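Local structure of MGS-M5 (Unidentified, 4Q3N) at residues Asp149-Arg154 with Arg166-Ile172; Phe181-Asn186 with Leu288-Glu294; Ile255-Asn259 with Val269-Ala275. The protein probably catalyses the NAD-dependent interconversion of L-lactate and pyruvate, as a tetrameric member of the lactate/malate dehydrogenase family. All coordinates share one frame; numbering follows the deposited sequence.

Overall arrangement
The three contacts illustrate how one domain is built from small packing units that touch one another at a few residues. Their centres form a nearly even triangle: those of interactions 1 and 2 are about 14 Å apart, those of interactions 1 and 3 about 16 Å, and those of interactions 2 and 3 about 15 Å. Tyr171 of interaction 1 faces both others: its O probably accepts a hydrogen bond from Cys183 N at 3.1 Å in interaction 2, and its ring carbon CE2 lies 3.8 Å from Pro274 CB in interaction 3. Leu288 and Pro274 complete the triangle. Interaction 1 probably borders the active site, through Asp149 and its partner His176, while interactions 1 and 2 both touch the third subunit.

Interaction 1 of 3, residues Asp149-Arg154 with Arg166-Ile172; sequences DTARLR and RNVHAYI
Thr150 and Ile172 form one polar link between helix 147-161 and the strand running beside it: the backbone N of Ile172 donates to OG1 of Thr150 at 3.0 Å, close to straight at 162°. With OG1 anti to the carbonyl carbon of Thr150 (chi1 -69°), the hydroxyl faces Ile172, and the methyl presses on the carbonyl of Ala170, CG2 to O 3.3 Å. The same OG1 also bonds to O of Thr146, so the hydroxyl bridges helix backbone and strand. Farther along, NE of Arg154 makes a bent bond to O of Val168 (2.7 Å), the acceptor lying out of the guanidinium plane; Arg154 is modelled in two conformers, so this bond is less certain.

The helix also bears Asp149, whose OD2 bonds to ND1 of His176, consistent with the aspartate-histidine pair of lactate dehydrogenases, and Arg152, which turns away from the strand and probably corresponds to their substrate-binding arginine.

Packing by carbon atoms adds to these bonds. Ile172 lays its CG1 methylene against the carbonyl O of Asp149 at 3.5 Å and CG2 against CB of Asp149 at 3.8 Å. Leu153 sends CD2 to the methyl CB of Ala170, 3.7 Å away, and to CD1 of Ile172. Val182 of the next strand touches both Leu153 and Ile172.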
loop_
_atom_site.group_PDB
_atom_site.type_symbol
_atom_site.label_atom_id
_atom_site.label_comp_id
_atom_site.label_asym_id
_atom_site.label_seq_id
_atom_site.Cartn_x
_atom_site.Cartn_y
_atom_site.Cartn_z
ATOM N N ASP A 149 -24.196 0.440 -3.985
ATOM C CA ASP A 149 -25.024 1.431 -4.671
ATOM C C ASP A 149 -24.414 2.832 -4.468
ATOM O O ASP A 149 -24.424 3.666 -5.358
ATOM C CB ASP A 149 -26.477 1.415 -4.153
ATOM C CG ASP A 149 -27.087 0.007 -4.182
ATOM O OD1 ASP A 149 -27.558 -0.381 -5.234
ATOM O OD2 ASP A 149 -26.963 -0.744 -3.195
ATOM N N THR A 150 -23.935 3.062 -3.272
ATOM C CA THR A 150 -23.308 4.341 -2.904
ATOM C C THR A 150 -21.998 4.582 -3.706
ATOM O O THR A 150 -21.768 5.686 -4.245
ATOM C CB THR A 150 -23.033 4.382 -1.388
ATOM O OG1 THR A 150 -24.313 4.448 -0.690
ATOM C CG2 THR A 150 -22.158 5.632 -1.017
ATOM N N ALA A 151 -21.176 3.547 -3.840
ATOM C CA ALA A 151 -19.982 3.660 -4.679
ATOM C C ALA A 151 -20.352 3.939 -6.127
ATOM O O ALA A 151 -19.644 4.642 -6.823
ATOM C CB ALA A 151 -19.125 2.376 -4.607
ATOM N N ARG A 152 -21.439 3.340 -6.612
ATOM C CA ARG A 152 -21.898 3.609 -7.957
ATOM C C ARG A 152 -22.312 5.063 -8.114
ATOM O O ARG A 152 -22.029 5.710 -9.114
ATOM C CB ARG A 152 -23.100 2.686 -8.308
ATOM C CG ARG A 152 -22.687 1.218 -8.432
ATOM C CD ARG A 152 -23.906 0.298 -8.738
ATOM N NE ARG A 152 -23.467 -1.032 -9.174
ATOM C CZ ARG A 152 -24.111 -2.141 -8.843
ATOM N NH1 ARG A 152 -25.213 -2.102 -8.052
ATOM N NH2 ARG A 152 -23.652 -3.275 -9.279
ATOM N N LEU A 153 -23.090 5.539 -7.156
ATOM C CA LEU A 153 -23.504 6.949 -7.133
ATOM C C LEU A 153 -22.288 7.904 -7.187
ATOM O O LEU A 153 -22.261 8.855 -7.968
ATOM C CB LEU A 153 -24.280 7.248 -5.846
ATOM C CG LEU A 153 -24.690 8.698 -5.571
ATOM C CD1 LEU A 153 -25.757 9.128 -6.593
ATOM C CD2 LEU A 153 -25.253 8.844 -4.166
ATOM N N ARG A 154 -21.295 7.653 -6.339
ATOM C CA ARG A 154 -20.089 8.486 -6.321
ATOM C C ARG A 154 -19.372 8.432 -7.664
ATOM O O ARG A 154 -18.978 9.473 -8.216
ATOM C CB ARG A 154 -19.155 8.042 -5.191
ATOM C CG ARG A 154 -19.840 8.034 -3.835
ATOM C CD ARG A 154 -18.966 7.346 -2.810
ATOM N NE ARG A 154 -17.917 8.230 -2.336
ATOM C CZ ARG A 154 -17.044 7.897 -1.391
ATOM N NH1 ARG A 154 -17.108 6.704 -0.814
ATOM N NH2 ARG A 154 -16.137 8.781 -0.998
ATOM N N ARG A 166 -13.676 9.701 -4.659
ATOM C CA ARG A 166 -13.480 9.541 -3.190
ATOM C C ARG A 166 -13.711 10.880 -2.472
ATOM O O ARG A 166 -13.810 10.922 -1.258
ATOM C CB ARG A 166 -12.083 8.972 -2.894
ATOM C CG ARG A 166 -11.962 7.517 -3.456
ATOM C CD ARG A 166 -10.521 7.041 -3.508
ATOM N NE ARG A 166 -9.640 7.994 -4.178
ATOM C CZ ARG A 166 -8.335 7.820 -4.290
ATOM N NH1 ARG A 166 -7.776 6.692 -3.843
ATOM N NH2 ARG A 166 -7.611 8.745 -4.887
ATOM N N ASN A 167 -13.848 11.967 -3.230
ATOM C CA ASN A 167 -14.173 13.280 -2.640
ATOM C C ASN A 167 -15.688 13.524 -2.695
ATOM O O ASN A 167 -16.156 14.563 -2.271
ATOM C CB ASN A 167 -13.507 14.437 -3.418
ATOM C CG ASN A 167 -12.182 14.878 -2.848
ATOM O OD1 ASN A 167 -11.872 14.743 -1.644
ATOM N ND2 ASN A 167 -11.381 15.416 -3.719
ATOM N N VAL A 168 -16.441 12.577 -3.265
ATOM C CA VAL A 168 -17.881 12.744 -3.424
ATOM C C VAL A 168 -18.585 12.091 -2.266
ATOM O O VAL A 168 -18.476 10.897 -2.082
ATOM C CB VAL A 168 -18.373 12.143 -4.783
ATOM C CG1 VAL A 168 -19.929 12.227 -4.882
ATOM C CG2 VAL A 168 -17.703 12.905 -5.971
ATOM N N HIS A 169 -19.280 12.871 -1.439
ATOM C CA HIS A 169 -19.804 12.309 -0.194
ATOM C C HIS A 169 -21.319 12.350 -0.220
ATOM O O HIS A 169 -21.916 13.355 0.164
ATOM C CB HIS A 169 -19.315 13.072 1.005
ATOM C CG HIS A 169 -17.832 13.237 1.011
ATOM N ND1 HIS A 169 -16.974 12.157 0.967
ATOM C CD2 HIS A 169 -17.055 14.349 1.039
ATOM C CE1 HIS A 169 -15.727 12.595 1.001
ATOM N NE2 HIS A 169 -15.750 13.917 1.026
ATOM N N ALA A 170 -21.920 11.256 -0.661
ATOM C CA ALA A 170 -23.352 11.171 -0.869
ATOM C C ALA A 170 -23.695 9.689 -0.706
ATOM O O ALA A 170 -22.817 8.847 -0.969
ATOM C CB ALA A 170 -23.727 11.673 -2.278
ATOM N N TYR A 171 -24.923 9.393 -0.257
ATOM C CA TYR A 171 -25.360 8.033 0.082
ATOM C C TYR A 171 -26.568 7.634 -0.753
ATOM O O TYR A 171 -27.440 8.477 -1.062
ATOM C CB TYR A 171 -25.764 7.888 1.556
ATOM C CG TYR A 171 -24.687 8.240 2.589
ATOM C CD1 TYR A 171 -23.408 7.686 2.537
ATOM C CD2 TYR A 171 -24.962 9.133 3.601
ATOM C CE1 TYR A 171 -22.426 8.036 3.482
ATOM C CE2 TYR A 171 -23.993 9.494 4.562
ATOM C CZ TYR A 171 -22.734 8.932 4.492
ATOM O OH TYR A 171 -21.805 9.308 5.425
ATOM N N ILE A 172 -26.618 6.351 -1.077
ATOM C CA ILE A 172 -27.864 5.673 -1.400
ATOM C C ILE A 172 -28.364 5.024 -0.126
ATOM O O ILE A 172 -27.564 4.374 0.565
ATOM C CB ILE A 172 -27.662 4.591 -2.467
ATOM C CG1 ILE A 172 -27.088 5.232 -3.725
ATOM C CG2 ILE A 172 -29.013 3.804 -2.731
ATOM C CD1 ILE A 172 -28.165 6.082 -4.561
#

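Interaction 2 of 3, residues Phe181-Asn186 with Leu288-Glu294; sequences FVCWSN and LKLNEKE
A capping box at the start of helix 292-311, made by Asn291 and Glu294, doubles as the docking point for Ser185. Within the box, N of Glu294 donates to OD1 of Asn291 and N of Asn291 donates to OE1 of Glu294, each at 2.9 Å, the latter from above the carboxylate plane. The carboxylate then takes two bonds from Ser185, both on syn lone pairs: OG to OE1 at 2.6 Å and N to OE2 at 2.9 Å. Ser185 carries OG between its backbone N and carbonyl carbon (chi1 61°), so that hydroxyl and amide can meet the two oxygens together.

Asn186 extends the network with its flat amide. ND2 donates to O of Lys289 at 3.0 Å and to OG of Ser185, both close to the amide plane, while a water links OD1 of Asn186 to N of Lys289. On the buried side, Cys183, the centre of an inverse gamma turn, sets SG against CD2 of Leu290 at 3.8 Å, and the Phe181 ring brings CE2 to CB of Glu294, also 3.8 Å.

With three donors on its oxygens and the amino end of a helix beside it, the largely buried Glu294 probably remains a charged carboxylate, tying the helix start to the turn.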
loop_
_atom_site.group_PDB
_atom_site.type_symbol
_atom_site.label_atom_id
_atom_site.label_comp_id
_atom_site.label_asym_id
_atom_site.label_seq_id
_atom_site.Cartn_x
_atom_site.Cartn_y
_atom_site.Cartn_z
ATOM N N PHE A 181 -32.987 4.956 -2.642
ATOM C CA PHE A 181 -33.160 6.333 -3.084
ATOM C C PHE A 181 -31.900 7.121 -2.728
ATOM O O PHE A 181 -31.106 6.699 -1.871
ATOM C CB PHE A 181 -34.402 6.972 -2.429
ATOM C CG PHE A 181 -34.283 7.105 -0.915
ATOM C CD1 PHE A 181 -34.620 6.028 -0.090
ATOM C CD2 PHE A 181 -33.812 8.283 -0.331
ATOM C CE1 PHE A 181 -34.483 6.123 1.287
ATOM C CE2 PHE A 181 -33.672 8.407 1.047
ATOM C CZ PHE A 181 -34.020 7.324 1.872
ATOM N N VAL A 182 -31.686 8.244 -3.407
ATOM C CA VAL A 182 -30.517 9.067 -3.132
ATOM C C VAL A 182 -30.859 10.042 -2.042
ATOM O O VAL A 182 -31.891 10.681 -2.082
ATOM C CB VAL A 182 -30.062 9.907 -4.351
ATOM C CG1 VAL A 182 -28.747 10.655 -4.032
ATOM C CG2 VAL A 182 -29.933 9.065 -5.587
ATOM N N CYS A 183 -29.971 10.197 -1.086
ATOM C CA CYS A 183 -30.170 11.254 -0.112
ATOM C C CYS A 183 -29.503 12.537 -0.656
ATOM O O CYS A 183 -28.336 12.826 -0.355
ATOM C CB CYS A 183 -29.576 10.821 1.241
ATOM S SG CYS A 183 -29.734 12.065 2.496
ATOM N N TRP A 184 -30.213 13.278 -1.504
ATOM C CA TRP A 184 -29.623 14.503 -2.056
ATOM C C TRP A 184 -29.504 15.640 -1.031
ATOM O O TRP A 184 -28.732 16.545 -1.253
ATOM C CB TRP A 184 -30.441 15.013 -3.260
ATOM C CG TRP A 184 -30.390 14.085 -4.500
ATOM C CD1 TRP A 184 -31.450 13.452 -5.126
ATOM C CD2 TRP A 184 -29.228 13.760 -5.262
ATOM N NE1 TRP A 184 -31.000 12.735 -6.211
ATOM C CE2 TRP A 184 -29.644 12.896 -6.323
ATOM C CE3 TRP A 184 -27.868 14.099 -5.148
ATOM C CZ2 TRP A 184 -28.753 12.387 -7.271
ATOM C CZ3 TRP A 184 -26.967 13.568 -6.075
ATOM C CH2 TRP A 184 -27.413 12.711 -7.119
ATOM N N SER A 185 -30.314 15.640 0.038
ATOM C CA SER A 185 -30.313 16.769 0.978
ATOM C C SER A 185 -29.007 16.807 1.782
ATOM O O SER A 185 -28.644 17.860 2.338
ATOM C CB SER A 185 -31.491 16.682 1.941
ATOM O OG SER A 185 -31.385 15.474 2.704
ATOM N N ASN A 186 -28.356 15.660 1.899
ATOM C CA ASN A 186 -27.069 15.534 2.636
ATOM C C ASN A 186 -25.963 15.032 1.721
ATOM O O ASN A 186 -25.400 13.963 1.955
ATOM C CB ASN A 186 -27.183 14.557 3.812
ATOM C CG ASN A 186 -27.995 15.093 4.971
ATOM O OD1 ASN A 186 -27.446 15.403 6.026
ATOM N ND2 ASN A 186 -29.312 15.186 4.797
ATOM N N LEU A 288 -29.240 11.049 9.860
ATOM C CA LEU A 288 -29.272 12.246 9.020
ATOM C C LEU A 288 -30.599 12.951 9.142
ATOM O O LEU A 288 -31.627 12.297 9.333
ATOM C CB LEU A 288 -29.057 11.896 7.531
ATOM C CG LEU A 288 -27.762 11.116 7.278
ATOM C CD1 LEU A 288 -27.809 10.595 5.808
ATOM C CD2 LEU A 288 -26.532 12.055 7.542
ATOM N N LYS A 289 -30.600 14.279 8.993
ATOM C CA LYS A 289 -31.868 15.030 8.850
ATOM C C LYS A 289 -32.351 14.843 7.407
ATOM O O LYS A 289 -31.778 15.410 6.488
ATOM C CB LYS A 289 -31.701 16.538 9.163
ATOM C CG LYS A 289 -31.532 16.939 10.636
ATOM C CD LYS A 289 -31.811 18.466 10.812
ATOM C CE LYS A 289 -32.229 18.868 12.239
ATOM N NZ LYS A 289 -31.121 19.142 13.226
ATOM N N LEU A 290 -33.406 14.062 7.199
ATOM C CA LEU A 290 -33.892 13.792 5.848
ATOM C C LEU A 290 -34.918 14.825 5.495
ATOM O O LEU A 290 -35.609 15.296 6.391
ATOM C CB LEU A 290 -34.518 12.393 5.750
ATOM C CG LEU A 290 -33.559 11.259 6.033
ATOM C CD1 LEU A 290 -34.268 9.872 5.804
ATOM C CD2 LEU A 290 -32.270 11.368 5.226
ATOM N N ASN A 291 -35.068 15.165 4.211
ATOM C CA ASN A 291 -36.171 16.065 3.878
ATOM C C ASN A 291 -37.445 15.240 3.743
ATOM O O ASN A 291 -37.423 14.024 3.872
ATOM C CB ASN A 291 -35.882 16.920 2.626
ATOM C CG ASN A 291 -35.733 16.108 1.353
ATOM O OD1 ASN A 291 -36.178 14.978 1.267
ATOM N ND2 ASN A 291 -35.083 16.699 0.347
ATOM N N GLU A 292 -38.557 15.898 3.512
ATOM C CA GLU A 292 -39.862 15.231 3.502
ATOM C C GLU A 292 -39.944 14.103 2.472
ATOM O O GLU A 292 -40.432 13.001 2.763
ATOM C CB GLU A 292 -40.936 16.285 3.254
ATOM C CG GLU A 292 -42.338 15.782 3.146
ATOM C CD GLU A 292 -43.335 16.927 2.930
ATOM O OE1 GLU A 292 -42.961 18.099 3.187
ATOM O OE2 GLU A 292 -44.481 16.650 2.504
ATOM N N LYS A 293 -39.466 14.374 1.263
ATOM C CA LYS A 293 -39.429 13.347 0.227
ATOM C C LYS A 293 -38.617 12.117 0.657
ATOM O O LYS A 293 -39.090 10.991 0.575
ATOM C CB LYS A 293 -38.860 13.931 -1.065
ATOM C CG LYS A 293 -38.643 12.912 -2.174
ATOM C CD LYS A 293 -38.161 13.582 -3.466
ATOM C CE LYS A 293 -37.802 12.540 -4.544
ATOM N NZ LYS A 293 -37.397 13.108 -5.869
ATOM N N GLU A 294 -37.399 12.335 1.141
ATOM C CA GLU A 294 -36.501 11.228 1.520
ATOM C C GLU A 294 -37.073 10.424 2.690
ATOM O O GLU A 294 -36.965 9.194 2.743
ATOM C CB GLU A 294 -35.119 11.802 1.897
ATOM C CG GLU A 294 -34.421 12.420 0.738
ATOM C CD GLU A 294 -33.330 13.407 1.162
ATOM O OE1 GLU A 294 -33.265 13.777 2.363
ATOM O OE2 GLU A 294 -32.570 13.844 0.277
HETATM O O HOH W 1 -28.153 15.604 8.542
#

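Interaction 3 of 3, residues Ile255-Asn259 with Val269-Ala275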
loop_
_atom_site.group_PDB
_atom_site.type_symbol
_atom_site.label_atom_id
_atom_site.label_comp_id
_atom_site.label_asym_id
_atom_site.label_seq_id
_atom_site.Cartn_x
_atom_site.Cartn_y
_atom_site.Cartn_z
ATOM N N ILE A 255 -24.632 0.691 5.220
ATOM C CA ILE A 255 -24.721 -0.774 5.251
ATOM C C ILE A 255 -26.091 -1.135 5.752
ATOM O O ILE A 255 -26.810 -0.258 6.240
ATOM C CB ILE A 255 -23.660 -1.395 6.187
ATOM C CG1 ILE A 255 -23.604 -0.622 7.515
ATOM C CG2 ILE A 255 -22.280 -1.254 5.576
ATOM C CD1 ILE A 255 -22.926 -1.400 8.637
ATOM N N SER A 256 -26.463 -2.415 5.620
ATOM C CA SER A 256 -27.685 -2.936 6.209
ATOM C C SER A 256 -27.555 -3.039 7.722
ATOM O O SER A 256 -26.722 -3.794 8.212
ATOM C CB SER A 256 -28.043 -4.324 5.649
ATOM O OG SER A 256 -28.254 -4.320 4.251
ATOM N N VAL A 257 -28.404 -2.313 8.451
ATOM C CA VAL A 257 -28.377 -2.334 9.926
ATOM C C VAL A 257 -29.785 -2.302 10.441
ATOM O O VAL A 257 -30.718 -1.877 9.722
ATOM C CB VAL A 257 -27.614 -1.121 10.517
ATOM C CG1 VAL A 257 -26.129 -1.305 10.335
ATOM C CG2 VAL A 257 -28.098 0.192 9.850
ATOM N N LEU A 258 -29.953 -2.722 11.690
ATOM C CA LEU A 258 -31.276 -2.751 12.289
ATOM C C LEU A 258 -31.668 -1.321 12.653
ATOM O O LEU A 258 -31.021 -0.709 13.527
ATOM C CB LEU A 258 -31.298 -3.633 13.532
ATOM C CG LEU A 258 -32.681 -3.778 14.193
ATOM C CD1 LEU A 258 -33.644 -4.671 13.297
ATOM C CD2 LEU A 258 -32.593 -4.343 15.628
ATOM N N ASN A 259 -32.719 -0.790 12.029
ATOM C CA ASN A 259 -33.114 0.602 12.324
ATOM C C ASN A 259 -33.330 0.820 13.818
ATOM O O ASN A 259 -32.668 1.662 14.439
ATOM C CB ASN A 259 -34.386 1.015 11.588
ATOM C CG ASN A 259 -34.797 2.464 11.939
ATOM O OD1 ASN A 259 -33.965 3.359 11.918
ATOM N ND2 ASN A 259 -36.056 2.673 12.307
ATOM N N VAL A 269 -36.599 -3.729 11.043
ATOM C CA VAL A 269 -36.067 -4.071 9.737
ATOM C C VAL A 269 -34.605 -3.774 9.691
ATOM O O VAL A 269 -34.139 -2.828 10.354
ATOM C CB VAL A 269 -36.692 -3.278 8.576
ATOM C CG1 VAL A 269 -38.124 -3.691 8.336
ATOM C CG2 VAL A 269 -36.609 -1.770 8.833
ATOM N N TYR A 270 -33.870 -4.562 8.905
ATOM C CA TYR A 270 -32.524 -4.204 8.525
ATOM C C TYR A 270 -32.709 -3.401 7.277
ATOM O O TYR A 270 -33.551 -3.764 6.420
ATOM C CB TYR A 270 -31.656 -5.430 8.276
ATOM C CG TYR A 270 -30.803 -5.818 9.478
ATOM C CD1 TYR A 270 -31.388 -6.425 10.603
ATOM C CD2 TYR A 270 -29.420 -5.578 9.489
ATOM C CE1 TYR A 270 -30.615 -6.803 11.704
ATOM C CE2 TYR A 270 -28.624 -5.976 10.589
ATOM C CZ TYR A 270 -29.235 -6.566 11.689
ATOM O OH TYR A 270 -28.482 -6.942 12.777
ATOM N N ILE A 271 -31.972 -2.302 7.166
ATOM C CA ILE A 271 -32.133 -1.411 6.019
ATOM C C ILE A 271 -30.859 -0.574 5.830
ATOM O O ILE A 271 -30.091 -0.414 6.770
ATOM C CB ILE A 271 -33.403 -0.519 6.234
ATOM C CG1 ILE A 271 -33.833 0.207 4.957
ATOM C CG2 ILE A 271 -33.210 0.392 7.451
ATOM C CD1 ILE A 271 -35.226 0.896 5.146
ATOM N N GLY A 272 -30.601 -0.121 4.608
ATOM C CA GLY A 272 -29.345 0.556 4.278
ATOM C C GLY A 272 -29.317 1.966 4.882
ATOM O O GLY A 272 -30.122 2.842 4.512
ATOM N N LEU A 273 -28.435 2.159 5.863
ATOM C CA LEU A 273 -28.269 3.442 6.555
ATOM C C LEU A 273 -26.782 3.656 6.815
ATOM O O LEU A 273 -26.035 2.694 6.966
ATOM C CB LEU A 273 -29.051 3.468 7.891
ATOM C CG LEU A 273 -30.576 3.269 7.750
ATOM C CD1 LEU A 273 -31.184 2.990 9.155
ATOM C CD2 LEU A 273 -31.267 4.502 7.058
ATOM N N PRO A 274 -26.350 4.924 6.897
ATOM C CA PRO A 274 -24.938 5.162 7.230
ATOM C C PRO A 274 -24.663 4.734 8.684
ATOM O O PRO A 274 -25.430 5.037 9.586
ATOM C CB PRO A 274 -24.774 6.674 7.042
ATOM C CG PRO A 274 -26.146 7.255 7.285
ATOM C CD PRO A 274 -27.144 6.168 6.825
ATOM N N ALA A 275 -23.574 4.024 8.902
ATOM C CA ALA A 275 -23.289 3.547 10.241
ATOM C C ALA A 275 -21.795 3.617 10.513
ATOM O O ALA A 275 -20.981 3.542 9.594
ATOM C CB ALA A 275 -23.829 2.075 10.425
#
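The Tyr270 ring lies flat against the opposing strand, with the amide N of Leu258 3.6 Å above its plane, over the centre. On that same face CB of Leu258 makes a CH-pi contact, 4.1 Å from the ring centroid. At the edge, in plane, stands O of Ser256, 3.5 Å from CD2 of Tyr270. Leu258 has CG anti to its own N (chi1 -177°), which carries CD1 past the ring rim to within 3.5 Å of O of Val269.

These groups decorate a beta hairpin of strands 251-258 and 270-278, in which the segments 255-258 and 270-275 run antiparallel with a marked twist, 127° between their directions. Ile255 with Leu273 and Val257 with Ile271 are antiparallel hydrogen-bonded pairs, and N of Asn259 adds a bond to O of Val269 at 3.0 Å. At the non-hydrogen-bonded pair of Ser256 and Gly272 the CA atoms come to 4.3 Å. The opposite face is apolar: CG2 of Val257 meets CB of Leu273 at 3.9 Å, and Ala275 CB lies 4.0 Å from CG1 of Ile255.

The ring's hydroxyl bonds to O of Val141, in the edge strand 141-143 of the Rossmann-type sheet. A serine in place of Tyr270 would probably leave a gap over the Leu258 backbone and deprive Val141 O of this mate. Lying over the backbone of one strand while bonding beyond it, the tyrosine thus ties the hairpin to the nucleotide-binding domain.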